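Retropepsin-like aspartic endopeptidase domain-containing protein (Legionella pneumophila subsp. pneumophila str. Philadelphia 1, PDB 2PMA) is of unknown function but belongs to a retropepsin-like family and may act as an aspartic endopeptidase. Local coordinates at residues 8-13 and 17-22; 24-29 and 133-138; 29-34 and 125-130; 39-44 and 48-53; 96-101 and 119-124. All coordinates share one frame; numbering follows the deposited sequence. Where two conformers were deposited one is given.

Contact 5 is the fully buried member, three aliphatic side chains near the centre of the chain, and contact 4 is the surface one, a hairpin whose outer face carries charged and aromatic groups. Contact 1 is also a hairpin, with one mainly aliphatic and one polar face, and adjoins contact 5 through neighbouring strands. In contact 3 the loop leading into strand 31-43 meets the helix by salt bridge and amide-carbonyl bonding; contact 4 pairs that strand's far end with strand 46-55. Contact 3 engages the start of helix 125-130, and I128 of that helix packs on contact 2, which is purely apolar across its segments. Contacts 2 and 4 lie about 30 Å apart between centres.

Contact 1 (8-13 and 17-22); sequences VEKATL and NLTLSA
An antiparallel β hairpin ending in a G1 bulge joins 8-13 to 17-22: E9 with A22, A11 with L20 and L13 with L18 are hydrogen-bonded pairs, K10 with S21 and T12 with T19 non-hydrogen-bonded ones. The A11–L20 pair is nearly symmetrical, A11 N to L20 O and L20 N to A11 O both measuring 2.9 Å. Near the turn the register slips, since N17 and L18 both face L13. There L13 N reaches L18 O at 2.8 Å, whereas L18 N lies 3.3 Å from L13 O and stands 49° above that carbonyl's plane. N17 takes a positive phi of 45°, which helps the chain make the bulge.

On the face of K10, T12, T19 and S21 the links are polar. T12 OG1 and T19 OG1 meet at 2.8 Å. K10 folds at its second torsion (chi2 -62°), and this bend carries NZ over the neighbouring strand to S21 OG, 2.9 Å away; NZ also donates to a water 2.7 Å away that bonds T19 O. The face of A11, L13, L18, L20 and A22 is mainly aliphatic, with the E9 carboxylate at its end held by T142, T143 and G6; A11 CB and A22 CB lie 4.1 Å apart, and L121 packs on both. This is an antiparallel hairpin with a G1 bulge at its turn, built into the mixed sheet between strands 90-100 and 121-123.

Contact 2 (24-29 and 133-138); sequences LDTGAK and GAVDPA
V135 has CG1 anti to its own amide nitrogen (chi1 179°), which leaves CG2 beside that nitrogen and directed at L24 and T26. L24 holds CG beside its backbone N (chi1 -80°), and its CB and CD2 both come to 3.9 Å from V135 CG2, so one methyl rests against the root and one branch of the leucine while the two side chains cross at a slant. T26 adds a looser touch: its CG2 lies 4.2 Å from V135 CG2, the threonine and valine running antiparallel alongside each other. With 138 Å² buried in total, this is a small van der Waals contact resting essentially on one valine methyl.

The backbone around these groups is tied locally. G27 N donates to D25 OD1 at 3.0 Å in an Asx turn, approaching on the anti side but 33° out of the carboxylate plane. The same residues begin a type I turn closed only weakly, A28 N to D25 O being 3.4 Å. D25-T26-G27 matches the Asp-Thr-Gly signature of retropepsin-like proteases, so the turn probably corresponds to their active-site loop. A second Asx turn, A138 N to D136 OD1 at 2.9 Å, lies just beyond V135. I128 of helix 125-130 touches L24, T26 and V135 alike, while Y5 of strand 3-6 and L123 of strand 121-123 also pack on L24.

Contact 3 (29-34 and 125-130); sequences KSASLH and RDAIID. With FMT (formic acid), chain H; ACT (acetate ion), chain E.
K29, at the start of its segment, makes most of this contact with R125 and D126. Its carbonyl oxygen accepts from D126 N at 3.1 Å, in the carbonyl plane and with a fairly straight N-H···O angle of 167°. The same K29 O accepts a second hydrogen bond, from a water 2.9 Å away, and that water accepts from A127 N, also at 2.9 Å. Two amides of the first helical turn are thus served, one directly and one through solvent; A28 pairs with the amide of R125.

The lysine side chain runs out with CG anti to its backbone N (chi1 -169°) and turns only at its last torsion (chi4 72°), which swings NZ back onto D126. There NZ meets the syn lone pair of D126 OD1 at 3.0 Å, a salt bridge. K29 N lies over one face of the R125 guanidinium, towards its rim. At the edge of that group, R125 NE donates to formic acid O2 at 2.8 Å and NH2 to acetate OXT at 2.9 Å, both ligands probably from the crystallisation liquor, while NH1 also bonds T26 O. Further along, A31 CB rests 4.5 Å from A127 CB, a light apolar touch, and the strand then leaves the helix, L33 packing on L20, F51 and V53.

Chemically, the loop entering strand 31-43 is joined to the helix start by a charge pair and by carbonyls that satisfy first-turn amides; the R125 guanidinium probably attracts small carboxylates, while the K29 ammonium is engaged by D126.

Contact 4 (39-44 and 48-53); sequences TEIEKK and YLRFTV
K43 lays its aliphatic chain across the ring of Y48: CD sits 3.6 Å from the ring centroid and 12° off the normal, a CH-pi contact over the middle of one face. The chain then rises from the ring, leaving NZ nearly on its normal at 5.9 Å from the centroid, so any cation-pi attraction is weak at most. On the same side of the sheet I41 CG1 touches Y48 CB at 3.6 Å. That branch occupies the hindered rotamer between backbone N and carbonyl (chi1 60°), which presses CG1 against the opposite strand, while CG2 lies over one face of the R50 guanidinium. On the opposite face L49 CD2 reaches E40 CB at 3.7 Å.

The backbone ladder sets this register. I41 N donates to Y48 O at 2.8 Å and Y48 N to I41 O at 2.9 Å; two residues along, away from the turn, T39 N and R50 O stand 2.8 Å apart, as do R50 N and T39 O, with E40 and L49 the non-hydrogen-bonded pair between. The next shell is strand 58-71, where E63 salt-bridges R50 NE and forms a long, weak ion pair with K43 NZ. E63 probably eases the proximity of K43 NZ and R50 NH2, 6.6 Å apart. The chemistry implies a hairpin surface where the stem of K43 covers the Y48 ring while E63 answers both charges, K43's only weakly.

Contact 5 (96-101 and 119-124); sequences LNIKLG and YPLLLG
Two layers of the curled β sheet meet in the core where I98 of strand 90-100 faces L121 and L123 of strand 121-123. The nearest CA atoms, those of I98 and L123, are 10.3 Å apart, a spacing that fits facing layers rather than paired neighbours. I98 CD1 bridges it: the atom lies 4.3 Å from L123 CD2 and 4.4 Å from L121 CD2, and those two leucine methyls are themselves 4.1 Å apart, making a nearly equilateral triangle of methyls. I98 reaches this point because its chain is extended beyond CG1 (chi2 173°). L121 and L123 differ in both side-chain torsions, which together bring their CD2 methyls to this spacing.

The run L121-L122-L123-G124 followed by the helix resembles the hydrophobic-hydrophobic-glycine element of the retropepsin psi motif, and strand 121-123 lies between strands 18-24 and 31-43 as that motif would require; G124 occupies the N-cap position of helix 125-130. L122, on the other side of the strand, packs on D25. Beside the triangle A11 touches both I98 and L121, and A22 touches L121. On the outer side of strand 90-100, N97 hydrogen-bonds T106 and D15.

Contact 1 (8-13 and 17-22)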
# COMPACT_ATOMS: atom_id res chain seq x y z
N VAL A 8 -7.45 9.78 -6.16
CA VAL A 8 -6.84 8.61 -6.80
C VAL A 8 -5.55 9.07 -7.41
O VAL A 8 -5.51 10.12 -8.04
CB VAL A 8 -7.70 8.00 -7.93
CG1 VAL A 8 -7.05 6.72 -8.44
CG2 VAL A 8 -9.09 7.70 -7.46
N GLU A 9 -4.49 8.29 -7.22
CA GLU A 9 -3.17 8.60 -7.78
C GLU A 9 -2.53 7.31 -8.24
O GLU A 9 -2.84 6.26 -7.71
CB GLU A 9 -2.25 9.22 -6.70
CG GLU A 9 -2.67 10.64 -6.20
CD GLU A 9 -2.48 11.73 -7.24
OE1 GLU A 9 -1.81 11.49 -8.28
OE2 GLU A 9 -3.00 12.85 -7.04
N LYS A 10 -1.59 7.39 -9.16
CA LYS A 10 -0.79 6.19 -9.45
C LYS A 10 0.34 6.17 -8.42
O LYS A 10 0.93 7.23 -8.11
CB LYS A 10 -0.22 6.25 -10.87
CG LYS A 10 -1.27 6.07 -11.98
CD LYS A 10 -1.98 4.71 -11.94
CE LYS A 10 -2.78 4.48 -13.26
NZ LYS A 10 -3.45 3.16 -13.12
N ALA A 11 0.61 5.01 -7.86
CA ALA A 11 1.68 4.84 -6.87
C ALA A 11 2.47 3.61 -7.33
O ALA A 11 1.89 2.69 -7.91
CB ALA A 11 1.10 4.55 -5.49
N THR A 12 3.76 3.60 -7.08
CA THR A 12 4.58 2.51 -7.59
C THR A 12 5.17 1.73 -6.43
O THR A 12 5.76 2.32 -5.53
CB THR A 12 5.69 3.04 -8.51
OG1 THR A 12 5.11 3.74 -9.61
CG2 THR A 12 6.55 1.84 -9.01
N LEU A 13 4.99 0.40 -6.44
CA LEU A 13 5.62 -0.49 -5.47
C LEU A 13 6.98 -0.79 -6.07
O LEU A 13 7.12 -1.71 -6.88
CB LEU A 13 4.80 -1.78 -5.26
CG LEU A 13 3.50 -1.64 -4.44
CD1 LEU A 13 2.59 -0.56 -5.01
CD2 LEU A 13 2.72 -2.94 -4.31
N ASN A 17 8.72 -2.52 -9.59
CA ASN A 17 8.33 -1.46 -10.54
C ASN A 17 6.88 -1.62 -10.94
O ASN A 17 6.56 -1.59 -12.12
CB ASN A 17 9.21 -1.51 -11.79
CG ASN A 17 10.68 -1.22 -11.47
OD1 ASN A 17 11.06 -0.07 -11.37
ND2 ASN A 17 11.48 -2.26 -11.32
N LEU A 18 6.01 -1.81 -9.95
CA LEU A 18 4.61 -2.14 -10.20
C LEU A 18 3.81 -0.89 -9.88
O LEU A 18 3.73 -0.51 -8.72
CB LEU A 18 4.17 -3.27 -9.25
CG LEU A 18 2.66 -3.60 -9.31
CD1 LEU A 18 2.22 -3.99 -10.74
CD2 LEU A 18 2.37 -4.72 -8.32
N THR A 19 3.23 -0.28 -10.91
CA THR A 19 2.43 0.92 -10.72
C THR A 19 0.94 0.55 -10.63
O THR A 19 0.41 -0.18 -11.48
CB THR A 19 2.73 1.96 -11.82
OG1 THR A 19 4.12 2.26 -11.79
CG2 THR A 19 1.98 3.28 -11.56
N LEU A 20 0.29 1.00 -9.56
CA LEU A 20 -1.12 0.66 -9.29
C LEU A 20 -1.91 1.95 -9.07
O LEU A 20 -1.33 2.98 -8.66
CB LEU A 20 -1.23 -0.16 -8.00
CG LEU A 20 -0.49 -1.50 -7.95
CD1 LEU A 20 -0.71 -2.15 -6.60
CD2 LEU A 20 -1.01 -2.40 -9.07
N SER A 21 -3.20 1.91 -9.37
CA SER A 21 -4.10 3.01 -8.92
C SER A 21 -4.31 2.88 -7.42
O SER A 21 -4.60 1.79 -6.91
CB SER A 21 -5.45 2.92 -9.64
OG SER A 21 -5.28 3.40 -10.93
N ALA A 22 -4.11 3.98 -6.69
CA ALA A 22 -4.23 3.95 -5.24
C ALA A 22 -5.31 4.98 -4.88
O ALA A 22 -5.35 6.06 -5.46
CB ALA A 22 -2.89 4.35 -4.59
O HOH W 1 -1.41 1.37 -13.22

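Contact 2 (24-29 and 133-138)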
# COMPACT_ATOMS: atom_id res chain seq x y z
N LEU A 24 -6.60 7.54 -2.09
CA LEU A 24 -6.11 8.24 -0.89
C LEU A 24 -7.35 8.55 -0.05
O LEU A 24 -8.24 9.32 -0.48
CB LEU A 24 -5.36 9.52 -1.29
CG LEU A 24 -3.91 9.34 -1.75
CD1 LEU A 24 -3.82 8.52 -3.02
CD2 LEU A 24 -3.25 10.73 -1.98
N ASP A 25 -7.42 7.91 1.11
CA ASP A 25 -8.64 7.76 1.88
C ASP A 25 -8.42 8.35 3.27
O ASP A 25 -7.88 7.69 4.15
CB ASP A 25 -8.96 6.26 2.00
CG ASP A 25 -10.28 5.98 2.71
OD1 ASP A 25 -10.89 6.88 3.29
OD2 ASP A 25 -10.74 4.82 2.66
N THR A 26 -8.88 9.58 3.48
CA THR A 26 -8.65 10.25 4.77
C THR A 26 -9.56 9.68 5.89
O THR A 26 -9.34 9.97 7.05
CB THR A 26 -8.83 11.77 4.65
OG1 THR A 26 -10.16 12.03 4.21
CG2 THR A 26 -7.83 12.36 3.62
N GLY A 27 -10.54 8.84 5.53
CA GLY A 27 -11.43 8.23 6.51
C GLY A 27 -10.83 7.02 7.24
O GLY A 27 -11.36 6.57 8.25
N ALA A 28 -9.72 6.52 6.73
CA ALA A 28 -9.02 5.33 7.29
C ALA A 28 -7.62 5.69 7.79
O ALA A 28 -6.90 6.44 7.14
CB ALA A 28 -8.90 4.28 6.22
N LYS A 29 -7.21 5.15 8.93
CA LYS A 29 -5.84 5.37 9.41
C LYS A 29 -4.82 4.54 8.61
O LYS A 29 -3.77 5.05 8.25
CB LYS A 29 -5.73 5.01 10.90
CG LYS A 29 -4.43 5.46 11.53
CD LYS A 29 -4.35 5.02 12.99
CE LYS A 29 -2.89 4.99 13.42
NZ LYS A 29 -2.38 6.40 13.56
N GLY A 133 1.10 15.09 2.57
CA GLY A 133 0.08 15.52 1.63
C GLY A 133 -1.24 15.94 2.24
O GLY A 133 -1.54 15.63 3.40
N ALA A 134 -1.98 16.74 1.46
CA ALA A 134 -3.40 16.95 1.66
C ALA A 134 -4.12 16.36 0.43
O ALA A 134 -3.52 16.20 -0.65
CB ALA A 134 -3.72 18.47 1.81
N VAL A 135 -5.41 16.04 0.57
CA VAL A 135 -6.13 15.39 -0.53
C VAL A 135 -7.28 16.26 -1.01
O VAL A 135 -8.17 16.61 -0.23
CB VAL A 135 -6.63 14.00 -0.10
CG1 VAL A 135 -7.40 13.33 -1.23
CG2 VAL A 135 -5.39 13.09 0.32
N ASP A 136 -7.26 16.60 -2.30
CA ASP A 136 -8.38 17.36 -2.88
C ASP A 136 -9.20 16.37 -3.67
O ASP A 136 -8.75 15.94 -4.73
CB ASP A 136 -7.87 18.45 -3.84
CG ASP A 136 -9.01 19.26 -4.47
OD1 ASP A 136 -10.19 18.84 -4.39
OD2 ASP A 136 -8.72 20.29 -5.08
N PRO A 137 -10.40 16.01 -3.18
CA PRO A 137 -11.15 14.95 -3.86
C PRO A 137 -11.79 15.33 -5.18
O PRO A 137 -12.37 14.46 -5.84
CB PRO A 137 -12.22 14.57 -2.84
CG PRO A 137 -12.47 15.82 -2.09
CD PRO A 137 -11.13 16.53 -2.01
N ALA A 138 -11.71 16.61 -5.56
CA ALA A 138 -12.09 17.03 -6.90
C ALA A 138 -11.09 16.59 -7.96
O ALA A 138 -11.39 16.66 -9.17
CB ALA A 138 -12.22 18.53 -6.95

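Contact 3 (29-34 and 125-130)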
# COMPACT_ATOMS: atom_id res chain seq x y z
N LYS A 29 -7.21 5.15 8.93
CA LYS A 29 -5.84 5.37 9.41
C LYS A 29 -4.82 4.54 8.61
O LYS A 29 -3.77 5.05 8.25
CB LYS A 29 -5.73 5.01 10.90
CG LYS A 29 -4.43 5.46 11.53
CD LYS A 29 -4.35 5.02 12.99
CE LYS A 29 -2.89 4.99 13.42
NZ LYS A 29 -2.38 6.40 13.56
N SER A 30 -5.15 3.27 8.35
CA SER A 30 -4.21 2.31 7.78
C SER A 30 -4.22 2.29 6.27
O SER A 30 -5.23 2.63 5.66
CB SER A 30 -4.58 0.87 8.24
OG SER A 30 -4.57 0.82 9.63
N ALA A 31 -3.12 1.83 5.69
CA ALA A 31 -3.06 1.56 4.23
C ALA A 31 -3.31 0.06 4.03
O ALA A 31 -3.05 -0.73 4.96
CB ALA A 31 -1.70 1.96 3.66
N SER A 32 -3.84 -0.34 2.88
CA SER A 32 -4.15 -1.75 2.64
C SER A 32 -3.88 -2.08 1.19
O SER A 32 -4.01 -1.22 0.30
CB SER A 32 -5.60 -2.09 3.00
OG SER A 32 -6.50 -1.26 2.30
N LEU A 33 -3.48 -3.32 0.97
CA LEU A 33 -3.12 -3.80 -0.35
C LEU A 33 -3.64 -5.22 -0.51
O LEU A 33 -3.36 -6.08 0.36
CB LEU A 33 -1.58 -3.83 -0.45
CG LEU A 33 -0.95 -4.46 -1.71
CD1 LEU A 33 -1.27 -3.66 -3.03
CD2 LEU A 33 0.59 -4.54 -1.56
N HIS A 34 -4.37 -5.50 -1.58
CA HIS A 34 -4.81 -6.90 -1.77
C HIS A 34 -3.62 -7.78 -2.16
O HIS A 34 -2.87 -7.48 -3.11
CB HIS A 34 -5.94 -7.01 -2.78
CG HIS A 34 -6.36 -8.43 -3.02
ND1 HIS A 34 -6.44 -8.98 -4.28
CD2 HIS A 34 -6.65 -9.43 -2.15
CE1 HIS A 34 -6.82 -10.25 -4.19
NE2 HIS A 34 -6.93 -10.56 -2.91
N ARG A 125 -4.57 7.68 6.36
CA ARG A 125 -4.02 8.91 6.94
C ARG A 125 -2.54 8.78 7.27
O ARG A 125 -1.79 9.69 6.99
CB ARG A 125 -4.79 9.33 8.20
CG ARG A 125 -6.24 9.67 7.90
CD ARG A 125 -6.86 10.41 9.11
NE ARG A 125 -6.99 9.55 10.31
CZ ARG A 125 -7.95 8.66 10.52
NH1 ARG A 125 -8.91 8.45 9.62
NH2 ARG A 125 -7.98 7.98 11.66
N ASP A 126 -2.12 7.64 7.83
CA ASP A 126 -0.72 7.48 8.16
C ASP A 126 0.17 7.66 6.92
O ASP A 126 1.20 8.32 7.01
CB ASP A 126 -0.44 6.12 8.83
CG ASP A 126 -0.98 6.03 10.26
OD1 ASP A 126 -1.37 7.08 10.83
OD2 ASP A 126 -1.02 4.92 10.81
N ALA A 127 -0.21 7.02 5.81
CA ALA A 127 0.56 7.10 4.56
C ALA A 127 0.52 8.52 4.00
O ALA A 127 1.53 9.04 3.56
CB ALA A 127 0.02 6.11 3.50
N ILE A 128 -0.65 9.13 3.98
CA ILE A 128 -0.78 10.49 3.41
C ILE A 128 0.12 11.44 4.21
O ILE A 128 0.81 12.31 3.65
CB ILE A 128 -2.24 10.96 3.42
CG1 ILE A 128 -3.07 10.05 2.49
CG2 ILE A 128 -2.35 12.42 2.89
CD1 ILE A 128 -4.59 10.09 2.74
N ILE A 129 0.13 11.27 5.54
CA ILE A 129 1.00 12.09 6.40
C ILE A 129 2.48 11.80 6.11
O ILE A 129 3.28 12.75 6.03
CB ILE A 129 0.64 11.91 7.89
CG1 ILE A 129 -0.76 12.50 8.15
CG2 ILE A 129 1.66 12.64 8.81
CD1 ILE A 129 -1.43 11.99 9.45
N ASP A 130 2.83 10.52 5.93
CA ASP A 130 4.22 10.16 5.56
C ASP A 130 4.68 10.91 4.30
O ASP A 130 5.84 11.37 4.22
CB ASP A 130 4.37 8.66 5.28
CG ASP A 130 4.21 7.80 6.52
OD1 ASP A 130 4.41 8.32 7.64
OD2 ASP A 130 3.90 6.59 6.34
C FMT H . -4.71 9.11 12.78
O1 FMT H . -5.55 8.95 13.68
O2 FMT H . -4.76 9.98 11.90
C ACT E . -9.72 5.30 11.73
O ACT E . -8.98 5.29 12.74
OXT ACT E . -10.36 6.37 11.52
CH3 ACT E . -9.82 4.10 10.83
O HOH W 2 -2.10 4.83 5.88

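Contact 4 (39-44 and 48-53)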
# COMPACT_ATOMS: atom_id res chain seq x y z
N THR A 39 3.17 -16.04 2.91
CA THR A 39 3.98 -17.02 3.65
C THR A 39 4.97 -16.29 4.56
O THR A 39 5.51 -15.26 4.17
CB THR A 39 4.77 -17.98 2.70
OG1 THR A 39 5.85 -17.26 2.08
CG2 THR A 39 3.85 -18.55 1.59
N GLU A 40 5.20 -16.82 5.76
CA GLU A 40 6.14 -16.16 6.68
C GLU A 40 7.51 -16.81 6.51
O GLU A 40 7.61 -18.05 6.39
CB GLU A 40 5.64 -16.31 8.12
CG GLU A 40 6.54 -15.61 9.14
CD GLU A 40 5.94 -15.48 10.55
OE1 GLU A 40 6.54 -14.73 11.34
OE2 GLU A 40 4.89 -16.10 10.86
N ILE A 41 8.55 -15.99 6.45
CA ILE A 41 9.92 -16.47 6.43
C ILE A 41 10.71 -15.71 7.49
O ILE A 41 10.25 -14.69 7.97
CB ILE A 41 10.57 -16.29 5.04
CG1 ILE A 41 10.57 -14.82 4.65
CG2 ILE A 41 9.83 -17.15 3.98
CD1 ILE A 41 11.39 -14.52 3.40
N GLU A 42 11.87 -16.22 7.86
CA GLU A 42 12.75 -15.49 8.78
C GLU A 42 14.05 -15.19 8.07
O GLU A 42 14.64 -16.09 7.46
CB GLU A 42 13.00 -16.29 10.06
CG GLU A 42 12.38 -15.67 11.32
CD GLU A 42 10.91 -16.04 11.53
OE1 GLU A 42 10.30 -16.70 10.66
OE2 GLU A 42 10.36 -15.65 12.59
N LYS A 43 14.47 -13.93 8.10
CA LYS A 43 15.78 -13.55 7.64
C LYS A 43 16.56 -13.09 8.88
O LYS A 43 16.26 -12.06 9.47
CB LYS A 43 15.68 -12.46 6.58
CG LYS A 43 14.87 -12.89 5.33
CD LYS A 43 14.59 -11.69 4.43
CE LYS A 43 14.36 -12.13 3.01
NZ LYS A 43 15.61 -12.67 2.40
N LYS A 44 17.51 -13.91 9.30
CA LYS A 44 18.34 -13.59 10.47
C LYS A 44 17.51 -13.30 11.72
O LYS A 44 17.79 -12.36 12.48
CB LYS A 44 19.30 -12.43 10.16
CG LYS A 44 20.29 -12.77 9.05
CD LYS A 44 21.66 -12.16 9.33
CE LYS A 44 22.59 -12.36 8.12
NZ LYS A 44 23.40 -11.13 7.85
N TYR A 48 9.63 -11.88 7.95
CA TYR A 48 9.21 -11.23 6.73
C TYR A 48 8.02 -12.03 6.27
O TYR A 48 7.92 -13.26 6.57
CB TYR A 48 10.32 -11.34 5.64
CG TYR A 48 11.38 -10.28 5.79
CD1 TYR A 48 11.46 -9.22 4.89
CD2 TYR A 48 12.31 -10.34 6.85
CE1 TYR A 48 12.44 -8.22 5.03
CE2 TYR A 48 13.28 -9.34 6.99
CZ TYR A 48 13.33 -8.29 6.07
OH TYR A 48 14.29 -7.30 6.23
N LEU A 49 7.14 -11.39 5.49
CA LEU A 49 6.13 -12.13 4.73
C LEU A 49 6.46 -12.03 3.24
O LEU A 49 6.84 -10.96 2.74
CB LEU A 49 4.75 -11.52 4.98
CG LEU A 49 4.23 -11.55 6.42
CD1 LEU A 49 2.81 -11.10 6.37
CD2 LEU A 49 4.28 -13.00 7.00
N ARG A 50 6.35 -13.16 2.56
CA ARG A 50 6.37 -13.18 1.09
C ARG A 50 4.91 -13.20 0.68
O ARG A 50 4.09 -13.91 1.28
CB ARG A 50 7.06 -14.45 0.60
CG ARG A 50 7.20 -14.56 -0.90
CD ARG A 50 7.84 -15.94 -1.26
NE ARG A 50 9.24 -15.99 -0.81
CZ ARG A 50 9.87 -17.06 -0.34
NH1 ARG A 50 9.23 -18.23 -0.22
NH2 ARG A 50 11.15 -16.98 0.02
N PHE A 51 4.58 -12.41 -0.34
CA PHE A 51 3.21 -12.34 -0.79
C PHE A 51 3.15 -11.97 -2.25
O PHE A 51 4.11 -11.39 -2.82
CB PHE A 51 2.42 -11.31 0.08
CG PHE A 51 2.97 -9.89 0.04
CD1 PHE A 51 3.99 -9.48 0.93
CD2 PHE A 51 2.45 -8.96 -0.87
CE1 PHE A 51 4.48 -8.17 0.92
CE2 PHE A 51 2.93 -7.66 -0.92
CZ PHE A 51 3.95 -7.23 -0.01
N THR A 52 2.01 -12.28 -2.85
CA THR A 52 1.77 -11.95 -4.27
C THR A 52 0.76 -10.83 -4.35
O THR A 52 -0.34 -10.87 -3.71
CB THR A 52 1.35 -13.26 -4.98
OG1 THR A 52 2.47 -14.15 -4.94
CG2 THR A 52 0.93 -13.03 -6.45
N VAL A 53 1.04 -9.85 -5.21
CA VAL A 53 -0.02 -8.98 -5.70
C VAL A 53 -0.53 -9.40 -7.09
O VAL A 53 0.23 -9.33 -8.07
CB VAL A 53 0.49 -7.51 -5.76
CG1 VAL A 53 -0.63 -6.54 -6.30
CG2 VAL A 53 1.02 -7.09 -4.37

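Contact 5 (96-101 and 119-124)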
# COMPACT_ATOMS: atom_id res chain seq x y z
N LEU A 96 6.32 -1.60 3.12
CA LEU A 96 6.30 -1.62 1.64
C LEU A 96 6.88 -0.31 1.12
O LEU A 96 6.45 0.75 1.56
CB LEU A 96 4.85 -1.75 1.17
CG LEU A 96 4.39 -1.58 -0.30
CD1 LEU A 96 4.66 -2.82 -1.16
CD2 LEU A 96 2.91 -1.27 -0.34
N ASN A 97 7.84 -0.41 0.18
CA ASN A 97 8.48 0.77 -0.44
C ASN A 97 7.59 1.27 -1.56
O ASN A 97 7.30 0.55 -2.52
CB ASN A 97 9.88 0.40 -1.00
CG ASN A 97 10.74 -0.32 0.02
OD1 ASN A 97 10.76 0.08 1.17
ND2 ASN A 97 11.45 -1.40 -0.40
N ILE A 98 7.10 2.51 -1.40
CA ILE A 98 6.08 3.06 -2.33
C ILE A 98 6.50 4.45 -2.81
O ILE A 98 6.90 5.30 -2.00
CB ILE A 98 4.72 3.21 -1.64
CG1 ILE A 98 4.20 1.83 -1.21
CG2 ILE A 98 3.68 3.87 -2.58
CD1 ILE A 98 2.95 1.88 -0.39
N LYS A 99 6.38 4.66 -4.12
CA LYS A 99 6.70 5.95 -4.72
C LYS A 99 5.39 6.64 -5.15
O LYS A 99 4.52 6.02 -5.76
CB LYS A 99 7.65 5.74 -5.91
CG LYS A 99 8.00 7.01 -6.70
CD LYS A 99 8.97 6.67 -7.80
CE LYS A 99 9.73 7.89 -8.27
NZ LYS A 99 8.85 8.77 -9.07
N LEU A 100 5.24 7.89 -4.76
CA LEU A 100 4.08 8.71 -5.13
C LEU A 100 4.67 10.02 -5.66
O LEU A 100 5.30 10.76 -4.89
CB LEU A 100 3.19 8.97 -3.91
CG LEU A 100 2.00 9.93 -4.08
CD1 LEU A 100 1.01 9.35 -5.06
CD2 LEU A 100 1.32 10.14 -2.70
N GLY A 101 4.50 10.28 -6.96
CA GLY A 101 5.18 11.42 -7.59
C GLY A 101 6.67 11.20 -7.46
O GLY A 101 7.17 10.11 -7.76
N TYR A 119 -9.86 -0.23 -6.43
CA TYR A 119 -8.44 0.17 -6.31
C TYR A 119 -7.67 -0.83 -5.45
O TYR A 119 -8.05 -1.08 -4.30
CB TYR A 119 -8.34 1.56 -5.67
CG TYR A 119 -9.17 2.57 -6.40
CD1 TYR A 119 -10.40 2.99 -5.90
CD2 TYR A 119 -8.77 3.03 -7.65
CE1 TYR A 119 -11.18 3.92 -6.61
CE2 TYR A 119 -9.54 3.94 -8.37
CZ TYR A 119 -10.73 4.38 -7.83
OH TYR A 119 -11.49 5.26 -8.56
N PRO A 120 -6.62 -1.43 -6.02
CA PRO A 120 -5.87 -2.48 -5.33
C PRO A 120 -5.09 -1.98 -4.11
O PRO A 120 -4.72 -2.80 -3.26
CB PRO A 120 -4.91 -3.01 -6.43
CG PRO A 120 -4.77 -1.91 -7.36
CD PRO A 120 -6.09 -1.16 -7.38
N LEU A 121 -4.82 -0.67 -4.03
CA LEU A 121 -4.00 -0.10 -2.94
C LEU A 121 -4.81 1.05 -2.34
O LEU A 121 -5.35 1.87 -3.08
CB LEU A 121 -2.67 0.44 -3.50
CG LEU A 121 -1.71 1.13 -2.52
CD1 LEU A 121 -1.35 0.25 -1.32
CD2 LEU A 121 -0.42 1.64 -3.24
N LEU A 122 -4.91 1.09 -1.02
CA LEU A 122 -5.58 2.21 -0.36
C LEU A 122 -4.52 2.83 0.56
O LEU A 122 -3.89 2.11 1.35
CB LEU A 122 -6.76 1.68 0.42
CG LEU A 122 -7.72 2.63 1.13
CD1 LEU A 122 -9.04 1.89 1.35
CD2 LEU A 122 -7.12 3.12 2.46
N LEU A 123 -4.33 4.14 0.47
CA LEU A 123 -3.40 4.85 1.34
C LEU A 123 -4.24 5.64 2.32
O LEU A 123 -5.03 6.47 1.90
CB LEU A 123 -2.52 5.78 0.48
CG LEU A 123 -1.67 5.06 -0.58
CD1 LEU A 123 -0.90 6.15 -1.35
CD2 LEU A 123 -0.69 4.03 0.11
N GLY A 124 -4.08 5.37 3.61
CA GLY A 124 -4.89 6.03 4.63
C GLY A 124 -4.13 7.21 5.20
O GLY A 124 -3.14 7.67 4.60